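Periplasmic sugar-binding protein (Chloroflexus aurantiacus, PDB 4RXU) probably serves as the periplasmic solute-binding component of an ABC-type sugar transporter, and holds beta-D-glucopyranose in its pocket. Local coordinates at residues A[279-284]-A[356-361]. Residues are numbered along the deposited sequence; the frame is centred on the assembly and turned at random.
Sequences AEKASV and GYYSAS. With CIT (citric acid), chain B.
Tyr358 OH donates a hydrogen bond of 2.6 Å to Ala279 O, fastening the loop after helix 348-354 to the turn that opens helix 281-288. In this two-lobed periplasmic binding protein fold, Ala279 directly follows Asp278, a residue of the glucose pocket, and the Glu280 side chain is about 6 Å from the bound glucose, so the bond joins that loop to a turn next to the sugar site. The C=O...donor angle is 145° and the hydroxyl stands 31° out of the carbonyl plane, while Ala279 O also sits at the edge of the Tyr358 ring, 3.2 Å from Tyr358 CE2.

Both faces of that ring are covered. Over its centre lies Tyr357 CD2, 3.5 Å above the plane of the Tyr358 ring; on the opposite face Lys281 CG approaches, offset toward the rim, a CH-pi contact 4.2 Å from the Tyr358 ring centroid. Beyond CG the lysine chain is extended, which carries CE past Tyr358 CE1 and NZ out to a citrate ion. There Lys281 NZ donates to citrate O2 and, over a longer 3.3 Å, to citrate O7, while Ser359 N reaches O1 of the same carboxylate as O2 with an N-H...O angle of 158°. Citrate thus links Lys281 and Ser359, both exposed residues; probably from the crystallisation liquor, it need not belong to the natural contact. A phenylalanine in place of Tyr358 lacks the hydroxyl, and would probably leave Ala279 O without this donor and the loop without its polar tie to the turn. Glu280, the N-cap residue, turns its carboxylate to Gln47, and its backbone oxygen accepts from Val284 N. Val284 in turn meets the aromatic ring obliquely, Val284 CG2 lying 4.3 Å from Tyr358 CE2.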
ATOM      1  N   ALA A 279       3.939   3.692  -7.958  1.00  6.89           N
ATOM      2  CA  ALA A 279       4.737   4.245  -9.062  1.00  7.87           C
ATOM      3  C   ALA A 279       6.080   3.522  -9.200  1.00  8.62           C
ATOM      4  O   ALA A 279       7.122   4.134  -9.431  1.00  9.63           O
ATOM      5  CB  ALA A 279       4.923   5.754  -8.929  1.00  8.60           C
ATOM      6  N   GLU A 280       6.038   2.199  -9.105  1.00  8.20           N
ATOM      7  CA  GLU A 280       7.215   1.395  -9.405  1.00  8.48           C
ATOM      8  C   GLU A 280       7.617   1.654 -10.864  1.00  8.08           C
ATOM      9  O   GLU A 280       6.769   1.803 -11.733  1.00  8.44           O
ATOM     10  CB  GLU A 280       6.936  -0.092  -9.156  1.00  8.96           C
ATOM     11  CG  GLU A 280       6.694  -0.423  -7.662  1.00  9.22           C
ATOM     12  CD  GLU A 280       7.927  -0.316  -6.759  1.00 11.32           C
ATOM     13  OE1 GLU A 280       9.073  -0.331  -7.273  1.00 12.11           O
ATOM     14  OE2 GLU A 280       7.753  -0.231  -5.521  1.00  8.76           O
ATOM     15  N   LYS A 281       8.919   1.675 -11.127  1.00  7.57           N
ATOM     16  CA  LYS A 281       9.424   2.025 -12.454  1.00  8.91           C
ATOM     17  C   LYS A 281       8.809   1.158 -13.543  1.00  8.02           C
ATOM     18  O   LYS A 281       8.409   1.664 -14.589  1.00  9.71           O
ATOM     19  CB  LYS A 281      10.951   1.997 -12.483  1.00 10.01           C
ATOM     20  CG  LYS A 281      11.549   3.113 -11.636  1.00  9.82           C
ATOM     21  CD  LYS A 281      13.065   3.111 -11.647  1.00 13.99           C
ATOM     22  CE  LYS A 281      13.664   4.170 -10.756  1.00 11.68           C
ATOM     23  NZ  LYS A 281      15.151   4.115 -10.815  1.00 16.24           N
ATOM     24  N   ALA A 282       8.735  -0.149 -13.290  1.00  8.65           N
ATOM     25  CA  ALA A 282       8.224  -1.067 -14.303  1.00  7.86           C
ATOM     26  C   ALA A 282       6.771  -0.770 -14.588  1.00  8.56           C
ATOM     27  O   ALA A 282       6.308  -0.978 -15.710  1.00  8.28           O
ATOM     28  CB  ALA A 282       8.409  -2.528 -13.884  1.00  9.87           C
ATOM     29  N   SER A 283       6.034  -0.304 -13.581  1.00  8.48           N
ATOM     30  CA  SER A 283       4.638   0.078 -13.835  1.00  9.37           C
ATOM     31  C   SER A 283       4.509   1.424 -14.519  1.00  7.60           C
ATOM     32  O   SER A 283       3.566   1.637 -15.284  1.00  9.31           O
ATOM     33  CB  SER A 283       3.775   0.074 -12.560  1.00  8.32           C
ATOM     34  OG  SER A 283       3.411  -1.242 -12.222  1.00  9.34           O
ATOM     35  N   VAL A 284       5.412   2.351 -14.218  1.00  8.24           N
ATOM     36  CA  VAL A 284       5.428   3.613 -14.967  1.00 10.59           C
ATOM     37  C   VAL A 284       5.608   3.289 -16.453  1.00 11.04           C
ATOM     38  O   VAL A 284       4.913   3.845 -17.315  1.00  9.04           O
ATOM     39  CB  VAL A 284       6.529   4.565 -14.473  1.00 11.35           C
ATOM     40  CG1 VAL A 284       6.595   5.835 -15.331  1.00 11.67           C
ATOM     41  CG2 VAL A 284       6.250   4.953 -13.029  1.00 10.05           C
ATOM     42  N   GLY A 356      10.752  15.761  -9.544  1.00 10.46           N
ATOM     43  CA  GLY A 356      12.048  15.214  -9.169  1.00  9.78           C
ATOM     44  C   GLY A 356      12.084  13.800  -8.633  1.00  7.87           C
ATOM     45  O   GLY A 356      13.150  13.312  -8.277  1.00 10.80           O
ATOM     46  N   TYR A 357      10.941  13.132  -8.594  1.00  9.90           N
ATOM     47  CA  TYR A 357      10.901  11.798  -8.027  1.00  9.31           C
ATOM     48  C   TYR A 357      11.791  10.837  -8.802  1.00  8.56           C
ATOM     49  O   TYR A 357      12.641  10.123  -8.217  1.00  9.06           O
ATOM     50  CB  TYR A 357       9.470  11.275  -7.985  1.00  9.30           C
ATOM     51  CG  TYR A 357       9.264  10.135  -7.014  1.00  8.32           C
ATOM     52  CD1 TYR A 357       9.189  10.381  -5.668  1.00  7.76           C
ATOM     53  CD2 TYR A 357       9.161   8.811  -7.448  1.00 10.12           C
ATOM     54  CE1 TYR A 357       9.012   9.358  -4.740  1.00  9.08           C
ATOM     55  CE2 TYR A 357       8.942   7.792  -6.539  1.00  8.24           C
ATOM     56  CZ  TYR A 357       8.870   8.077  -5.170  1.00  8.72           C
ATOM     57  OH  TYR A 357       8.626   7.080  -4.222  1.00 10.58           O
ATOM     58  N   TYR A 358      11.626  10.868 -10.122  1.00  9.59           N
ATOM     59  CA  TYR A 358      12.434  10.066 -11.027  1.00 10.01           C
ATOM     60  C   TYR A 358      13.042  10.912 -12.122  1.00  7.74           C
ATOM     61  O   TYR A 358      12.461  11.896 -12.529  1.00 10.89           O
ATOM     62  CB  TYR A 358      11.612   8.984 -11.726  1.00  9.22           C
ATOM     63  CG  TYR A 358      11.023   7.902 -10.844  1.00 11.90           C
ATOM     64  CD1 TYR A 358      11.770   7.302  -9.849  1.00 10.60           C
ATOM     65  CD2 TYR A 358       9.740   7.455 -11.042  1.00  8.23           C
ATOM     66  CE1 TYR A 358      11.253   6.280  -9.077  1.00 11.03           C
ATOM     67  CE2 TYR A 358       9.210   6.428 -10.252  1.00  8.74           C
ATOM     68  CZ  TYR A 358       9.983   5.841  -9.281  1.00  9.54           C
ATOM     69  OH  TYR A 358       9.481   4.824  -8.482  1.00 10.72           O
ATOM     70  N   SER A 359      14.197  10.488 -12.613  1.00  9.10           N
ATOM     71  CA  SER A 359      14.752  11.063 -13.832  1.00 10.89           C
ATOM     72  C   SER A 359      13.993  10.548 -15.052  1.00 12.78           C
ATOM     73  O   SER A 359      13.633   9.366 -15.137  1.00 10.36           O
ATOM     74  CB  SER A 359      16.235  10.738 -13.944  1.00 12.39           C
ATOM     75  OG  SER A 359      16.741  11.086 -15.233  1.00 14.37           O
ATOM     76  N   ALA A 360      13.754  11.442 -16.013  1.00 12.27           N
ATOM     77  CA  ALA A 360      13.119  11.039 -17.269  1.00 12.97           C
ATOM     78  C   ALA A 360      13.885   9.910 -17.970  1.00 12.17           C
ATOM     79  O   ALA A 360      13.288   9.089 -18.676  1.00 13.89           O
ATOM     80  CB  ALA A 360      13.010  12.228 -18.205  1.00 16.66           C
ATOM     81  N   SER A 361      15.206   9.885 -17.782  1.00 11.50           N
ATOM     82  CA  SER A 361      16.041   8.885 -18.437  1.00 15.80           C
ATOM     83  C   SER A 361      15.780   7.457 -17.937  1.00 12.30           C
ATOM     84  O   SER A 361      16.266   6.488 -18.536  1.00 14.62           O
ATOM     85  CB  SER A 361      17.514   9.213 -18.255  1.00 22.32           C
ATOM     86  OG  SER A 361      17.842   9.170 -16.885  1.00 21.92           O
TER
HETATM   87  C1  CIT B 401      15.823   7.973 -10.103  1.00 21.94           C
HETATM   88  O1  CIT B 401      15.726   8.964 -10.836  1.00 19.96           O
HETATM   89  O2  CIT B 401      15.387   6.899 -10.524  1.00 25.27           O
HETATM   90  C2  CIT B 401      16.457   8.044  -8.714  1.00 22.67           C
HETATM   91  C3  CIT B 401      16.181   6.727  -8.047  1.00 22.50           C
HETATM   92  O7  CIT B 401      16.930   5.632  -8.525  1.00 24.55           O
HETATM   93  C4  CIT B 401      14.842   6.291  -7.480  1.00 21.42           C
HETATM   94  C5  CIT B 401      14.745   4.951  -6.764  1.00 30.28           C
HETATM   95  O3  CIT B 401      15.786   4.261  -6.563  1.00 29.41           O
HETATM   96  O4  CIT B 401      13.591   4.573  -6.397  1.00 23.31           O
HETATM   97  C6  CIT B 401      17.057   6.904  -6.779  1.00 32.54           C
HETATM   98  O5  CIT B 401      18.164   6.291  -6.653  1.00 27.52           O
HETATM   99  O6  CIT B 401      16.667   7.663  -5.855  1.00 23.22           O